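Local coordinates for tetratricopeptide TPR_2 repeat protein (Thermobaculum terrenum, PDB 5DJS), which is a tetratricopeptide-repeat protein that also carries glycosyltransferase family 41 sequence of the GT-B clan and is modelled with bound uridine-5'-diphosphate, at residues R161-G166 with G237-V242; I165-G170 with Y193-Y198. The protein carries 1 engineered substitution. One frame throughout, in Å; residues are numbered along the deposited sequence.

Interaction 1 (R161-G166 with G237-V242); sequences RRLRIG and GIDILV
D239 reaches over to the start of the neighbouring strand and spends both carboxylate oxygens there. OD2 takes the amide of R164 almost straight on, R164 N to D239 OD2 being 3.0 Å at 171°, through the lone pair turned away from OD1. The same carboxylate forms a salt bridge with R161, whose NH2 lies 2.9 Å from D239 OD2; the hydrogen bonds from NH1 and NH2 to OD1 are weak, and the guanidinium and carboxylate planes stand 68° apart. A bend at chi3 (-115°) turns the end of R161 back toward the acid, and its NH1 is also bonded to D156 O. This ion pair should favour the charged form of D239, a buried residue.

R164 O accepts twice, from D239 N at 3.1 Å and from I240 N at 3.2 Å. From there the pairing is that of neighbouring parallel strands in the six-stranded sheet of a Rossmann-like, GT-B-type domain: G166 N gives to I240 O (2.9 Å) and G166 O receives V242 N. I165 CG2 lies beside V242 CG2 at 3.9 Å, the two side chains running side by side in the same direction, while L163 CD2 meets I240 CD1 at 4.1 Å. Helix 479-521 covers this side, Y512 touching I165 and W516 touching R161 and D239. On the other face I238 CG2 sits 3.6 Å from G166 N, against the side-chainless G166 backbone.

Interaction 2 (I165-G170 with Y193-Y198); sequences IGYVSG and YEVYCY
Y193 opens the pairing with its ring: the CD1 methyl of I165 comes obliquely to within 3.4 Å of Y193 CD1. With chi1 at -57°, the CG1 branch of I165 is anti to the carbonyl carbon, and its extended end carries that methyl to the ring. E194 supplies its carbonyl, I165 N to E194 O being 2.7 Å. V195 comes next, its CG1 at the edge of the Y167 ring, 4.2 Å from Y167 CD2. Y196 pairs through both its amide and its carbonyl: its N gives to I165 O and its O receives Y167 N at 2.9 Å. C197 lays SG beside Y167 CB, on the face where helix 176-187 covers both residues; Y167 OH bonds to Y512 and H188. Y198 N then gives to Y167 O, and Y198 O receives S169 N at 3.1 Å. On the opposite face the Y198 ring presents its edge to G166, with CE2 3.9 Å from G166 CA, and V168 CG2 approaches obliquely; the Y198 hydroxyl is hydrogen-bonded to D236. Two parallel strands bridged by helix 176-187 form a beta-alpha-beta unit, the building block of Rossmann-like sheets.

From the N terminus, the chain passes the helical tetratricopeptide repeats before entering strand 163-169, which both interactions share through I165 and G166. Interaction 2 closes the shorter loop: after helix 176-187 the chain returns as strand 193-199, an outermost strand of the sheet. Interaction 1 closes the longer one, which goes on through helices 206-214 and 226-236 before strand 240-243 comes in on the other side of strand 163-169. The shorter loop thus lies wholly within the longer. Strand 163-169 is the middle one of the three, and I238 packs across it against Y196 and Y198. The late helix 479-521 ties in from far along the chain, touching both contacts.

Interaction 1 (R161-G166 with G237-V242)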
loop_
_atom_site.group_PDB
_atom_site.type_symbol
_atom_site.label_atom_id
_atom_site.label_comp_id
_atom_site.label_asym_id
_atom_site.label_seq_id
_atom_site.Cartn_x
_atom_site.Cartn_y
_atom_site.Cartn_z
ATOM N N ARG A 161 -32.908 6.017 -4.573
ATOM C CA ARG A 161 -32.640 5.604 -5.971
ATOM C C ARG A 161 -31.351 4.798 -6.138
ATOM O O ARG A 161 -30.494 4.765 -5.245
ATOM C CB ARG A 161 -32.616 6.804 -6.935
ATOM C CG ARG A 161 -31.466 7.786 -6.737
ATOM C CD ARG A 161 -31.405 8.824 -7.840
ATOM N NE ARG A 161 -30.176 8.693 -8.622
ATOM C CZ ARG A 161 -29.090 9.468 -8.528
ATOM N NH1 ARG A 161 -29.014 10.492 -7.682
ATOM N NH2 ARG A 161 -28.053 9.212 -9.318
ATOM N N ARG A 162 -31.227 4.154 -7.297
ATOM C CA ARG A 162 -30.014 3.420 -7.636
ATOM C C ARG A 162 -28.850 4.416 -7.734
ATOM O O ARG A 162 -28.954 5.433 -8.424
ATOM C CB ARG A 162 -30.191 2.611 -8.936
ATOM C CG ARG A 162 -28.885 2.048 -9.504
ATOM C CD ARG A 162 -29.005 0.669 -10.130
ATOM N NE ARG A 162 -28.804 0.665 -11.579
ATOM C CZ ARG A 162 -28.010 -0.168 -12.265
ATOM N NH1 ARG A 162 -27.279 -1.117 -11.674
ATOM N NH2 ARG A 162 -27.939 -0.049 -13.591
ATOM N N LEU A 163 -27.764 4.112 -7.026
ATOM C CA LEU A 163 -26.572 4.973 -6.964
ATOM C C LEU A 163 -25.488 4.486 -7.913
ATOM O O LEU A 163 -25.326 3.290 -8.114
ATOM C CB LEU A 163 -26.008 5.004 -5.542
ATOM C CG LEU A 163 -26.437 6.105 -4.563
ATOM C CD1 LEU A 163 -27.794 6.726 -4.866
ATOM C CD2 LEU A 163 -26.404 5.554 -3.144
ATOM N N ARG A 164 -24.742 5.424 -8.491
ATOM C CA ARG A 164 -23.593 5.098 -9.331
ATOM C C ARG A 164 -22.335 5.299 -8.519
ATOM O O ARG A 164 -22.111 6.398 -7.997
ATOM C CB ARG A 164 -23.549 5.999 -10.548
ATOM C CG ARG A 164 -24.645 5.692 -11.524
ATOM C CD ARG A 164 -24.655 6.739 -12.597
ATOM N NE ARG A 164 -25.581 6.380 -13.660
ATOM C CZ ARG A 164 -26.060 7.225 -14.568
ATOM N NH1 ARG A 164 -25.710 8.513 -14.582
ATOM N NH2 ARG A 164 -26.909 6.778 -15.466
ATOM N N ILE A 165 -21.531 4.244 -8.408
ATOM C CA ILE A 165 -20.270 4.286 -7.667
ATOM C C ILE A 165 -19.102 4.239 -8.638
ATOM O O ILE A 165 -19.056 3.397 -9.536
ATOM C CB ILE A 165 -20.132 3.130 -6.651
ATOM C CG1 ILE A 165 -21.309 3.133 -5.668
ATOM C CG2 ILE A 165 -18.835 3.268 -5.860
ATOM C CD1 ILE A 165 -21.467 1.835 -4.912
ATOM N N GLY A 166 -18.162 5.155 -8.435
ATOM C CA GLY A 166 -16.943 5.234 -9.232
ATOM C C GLY A 166 -15.728 4.930 -8.380
ATOM O O GLY A 166 -15.490 5.589 -7.366
ATOM N N GLY A 237 -22.167 10.833 -14.261
ATOM C CA GLY A 237 -23.160 11.110 -13.242
ATOM C C GLY A 237 -22.880 10.372 -11.952
ATOM O O GLY A 237 -23.820 9.905 -11.298
ATOM N N ILE A 238 -21.605 10.315 -11.556
ATOM C CA ILE A 238 -21.184 9.520 -10.397
ATOM C C ILE A 238 -21.661 10.194 -9.117
ATOM O O ILE A 238 -21.409 11.367 -8.907
ATOM C CB ILE A 238 -19.647 9.317 -10.337
ATOM C CG1 ILE A 238 -19.104 8.655 -11.620
ATOM C CG2 ILE A 238 -19.242 8.483 -9.130
ATOM C CD1 ILE A 238 -19.686 7.299 -11.957
ATOM N N ASP A 239 -22.362 9.432 -8.276
ATOM C CA ASP A 239 -22.880 9.933 -6.986
ATOM C C ASP A 239 -21.870 9.782 -5.863
ATOM O O ASP A 239 -21.782 10.637 -4.984
ATOM C CB ASP A 239 -24.154 9.184 -6.608
ATOM C CG ASP A 239 -25.231 9.333 -7.655
ATOM O OD1 ASP A 239 -25.790 10.446 -7.786
ATOM O OD2 ASP A 239 -25.508 8.347 -8.365
ATOM N N ILE A 240 -21.145 8.664 -5.884
ATOM C CA ILE A 240 -20.135 8.351 -4.884
ATOM C C ILE A 240 -18.856 7.997 -5.625
ATOM O O ILE A 240 -18.826 7.011 -6.364
ATOM C CB ILE A 240 -20.593 7.183 -3.989
ATOM C CG1 ILE A 240 -21.889 7.571 -3.263
ATOM C CG2 ILE A 240 -19.503 6.820 -2.984
ATOM C CD1 ILE A 240 -22.521 6.485 -2.424
ATOM N N LEU A 241 -17.817 8.809 -5.449
ATOM C CA LEU A 241 -16.522 8.548 -6.078
ATOM C C LEU A 241 -15.587 8.084 -4.987
ATOM O O LEU A 241 -15.535 8.702 -3.919
ATOM C CB LEU A 241 -15.984 9.800 -6.755
ATOM C CG LEU A 241 -14.871 9.585 -7.783
ATOM C CD1 LEU A 241 -15.377 8.903 -9.042
ATOM C CD2 LEU A 241 -14.237 10.930 -8.139
ATOM N N VAL A 242 -14.869 6.991 -5.247
ATOM C CA VAL A 242 -14.023 6.351 -4.238
ATOM C C VAL A 242 -12.564 6.348 -4.675
ATOM O O VAL A 242 -12.216 5.850 -5.754
ATOM C CB VAL A 242 -14.467 4.905 -3.926
ATOM C CG1 VAL A 242 -13.740 4.373 -2.695
ATOM C CG2 VAL A 242 -15.972 4.848 -3.684
#

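Interaction 2 (I165-G170 with Y193-Y198)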
loop_
_atom_site.group_PDB
_atom_site.type_symbol
_atom_site.label_atom_id
_atom_site.label_comp_id
_atom_site.label_asym_id
_atom_site.label_seq_id
_atom_site.Cartn_x
_atom_site.Cartn_y
_atom_site.Cartn_z
ATOM N N ILE A 165 -21.531 4.244 -8.408
ATOM C CA ILE A 165 -20.270 4.286 -7.667
ATOM C C ILE A 165 -19.102 4.239 -8.638
ATOM O O ILE A 165 -19.056 3.397 -9.536
ATOM C CB ILE A 165 -20.132 3.130 -6.651
ATOM C CG1 ILE A 165 -21.309 3.133 -5.668
ATOM C CG2 ILE A 165 -18.835 3.268 -5.860
ATOM C CD1 ILE A 165 -21.467 1.835 -4.912
ATOM N N GLY A 166 -18.162 5.155 -8.435
ATOM C CA GLY A 166 -16.943 5.234 -9.232
ATOM C C GLY A 166 -15.728 4.930 -8.380
ATOM O O GLY A 166 -15.490 5.589 -7.366
ATOM N N TYR A 167 -14.975 3.918 -8.789
ATOM C CA TYR A 167 -13.734 3.508 -8.113
ATOM C C TYR A 167 -12.544 4.019 -8.923
ATOM O O TYR A 167 -12.380 3.635 -10.089
ATOM C CB TYR A 167 -13.693 1.973 -7.975
ATOM C CG TYR A 167 -14.642 1.464 -6.913
ATOM C CD1 TYR A 167 -14.340 1.623 -5.558
ATOM C CD2 TYR A 167 -15.855 0.868 -7.251
ATOM C CE1 TYR A 167 -15.203 1.187 -4.567
ATOM C CE2 TYR A 167 -16.729 0.418 -6.262
ATOM C CZ TYR A 167 -16.395 0.582 -4.923
ATOM O OH TYR A 167 -17.240 0.164 -3.927
ATOM N N VAL A 168 -11.734 4.892 -8.321
ATOM C CA VAL A 168 -10.615 5.526 -9.023
ATOM C C VAL A 168 -9.296 5.050 -8.430
ATOM O O VAL A 168 -9.002 5.329 -7.263
ATOM C CB VAL A 168 -10.666 7.075 -8.951
ATOM C CG1 VAL A 168 -9.732 7.675 -10.000
ATOM C CG2 VAL A 168 -12.089 7.604 -9.144
ATOM N N SER A 169 -8.498 4.351 -9.240
ATOM C CA SER A 169 -7.208 3.834 -8.793
ATOM C C SER A 169 -6.266 3.574 -9.940
ATOM O O SER A 169 -6.693 3.255 -11.044
ATOM C CB SER A 169 -7.391 2.520 -8.045
ATOM O OG SER A 169 -6.181 2.134 -7.421
ATOM N N GLY A 170 -4.975 3.695 -9.654
ATOM C CA GLY A 170 -3.916 3.315 -10.586
ATOM C C GLY A 170 -3.240 2.012 -10.232
ATOM O O GLY A 170 -2.171 1.713 -10.764
ATOM N N TYR A 193 -27.097 -0.267 -6.847
ATOM C CA TYR A 193 -25.791 0.341 -7.146
ATOM C C TYR A 193 -25.314 0.005 -8.553
ATOM O O TYR A 193 -25.654 -1.035 -9.090
ATOM C CB TYR A 193 -24.737 -0.113 -6.129
ATOM C CG TYR A 193 -25.069 0.277 -4.709
ATOM C CD1 TYR A 193 -24.758 1.541 -4.228
ATOM C CD2 TYR A 193 -25.733 -0.610 -3.855
ATOM C CE1 TYR A 193 -25.079 1.916 -2.928
ATOM C CE2 TYR A 193 -26.068 -0.247 -2.552
ATOM C CZ TYR A 193 -25.738 1.015 -2.091
ATOM O OH TYR A 193 -26.070 1.381 -0.806
ATOM N N GLU A 194 -24.533 0.897 -9.152
ATOM C CA GLU A 194 -23.922 0.643 -10.457
ATOM C C GLU A 194 -22.439 0.996 -10.414
ATOM O O GLU A 194 -22.063 2.034 -9.871
ATOM C CB GLU A 194 -24.617 1.455 -11.543
ATOM C CG GLU A 194 -24.120 1.120 -12.943
ATOM C CD GLU A 194 -24.811 1.922 -14.005
ATOM O OE1 GLU A 194 -25.484 2.938 -13.667
ATOM O OE2 GLU A 194 -24.671 1.551 -15.194
ATOM N N VAL A 195 -21.612 0.160 -11.035
ATOM C CA VAL A 195 -20.170 0.186 -10.803
ATOM C C VAL A 195 -19.374 0.678 -12.019
ATOM O O VAL A 195 -19.288 -0.008 -13.051
ATOM C CB VAL A 195 -19.663 -1.200 -10.332
ATOM C CG1 VAL A 195 -18.155 -1.185 -10.121
ATOM C CG2 VAL A 195 -20.350 -1.615 -9.033
ATOM N N TYR A 196 -18.797 1.872 -11.855
ATOM C CA TYR A 196 -17.836 2.462 -12.782
ATOM C C TYR A 196 -16.449 2.279 -12.179
ATOM O O TYR A 196 -16.258 2.484 -10.983
ATOM C CB TYR A 196 -18.113 3.965 -12.953
ATOM C CG TYR A 196 -19.370 4.308 -13.744
ATOM C CD1 TYR A 196 -20.641 4.000 -13.253
ATOM C CD2 TYR A 196 -19.289 4.960 -14.978
ATOM C CE1 TYR A 196 -21.787 4.311 -13.969
ATOM C CE2 TYR A 196 -20.434 5.273 -15.701
ATOM C CZ TYR A 196 -21.682 4.944 -15.190
ATOM O OH TYR A 196 -22.834 5.241 -15.884
ATOM N N CYS A 197 -15.479 1.890 -12.993
ATOM C CA CYS A 197 -14.074 1.837 -12.554
ATOM C C CYS A 197 -13.279 2.816 -13.387
ATOM O O CYS A 197 -13.506 2.921 -14.571
ATOM C CB CYS A 197 -13.506 0.436 -12.710
ATOM S SG CYS A 197 -13.993 -0.647 -11.358
ATOM N N TYR A 198 -12.359 3.545 -12.769
ATOM C CA TYR A 198 -11.467 4.426 -13.501
ATOM C C TYR A 198 -10.028 3.962 -13.231
ATOM O O TYR A 198 -9.478 4.195 -12.141
ATOM C CB TYR A 198 -11.722 5.851 -13.055
ATOM C CG TYR A 198 -13.139 6.331 -13.332
ATOM C CD1 TYR A 198 -13.485 6.933 -14.547
ATOM C CD2 TYR A 198 -14.135 6.198 -12.369
ATOM C CE1 TYR A 198 -14.783 7.375 -14.788
ATOM C CE2 TYR A 198 -15.434 6.643 -12.596
ATOM C CZ TYR A 198 -15.756 7.228 -13.805
ATOM O OH TYR A 198 -17.043 7.668 -14.027
#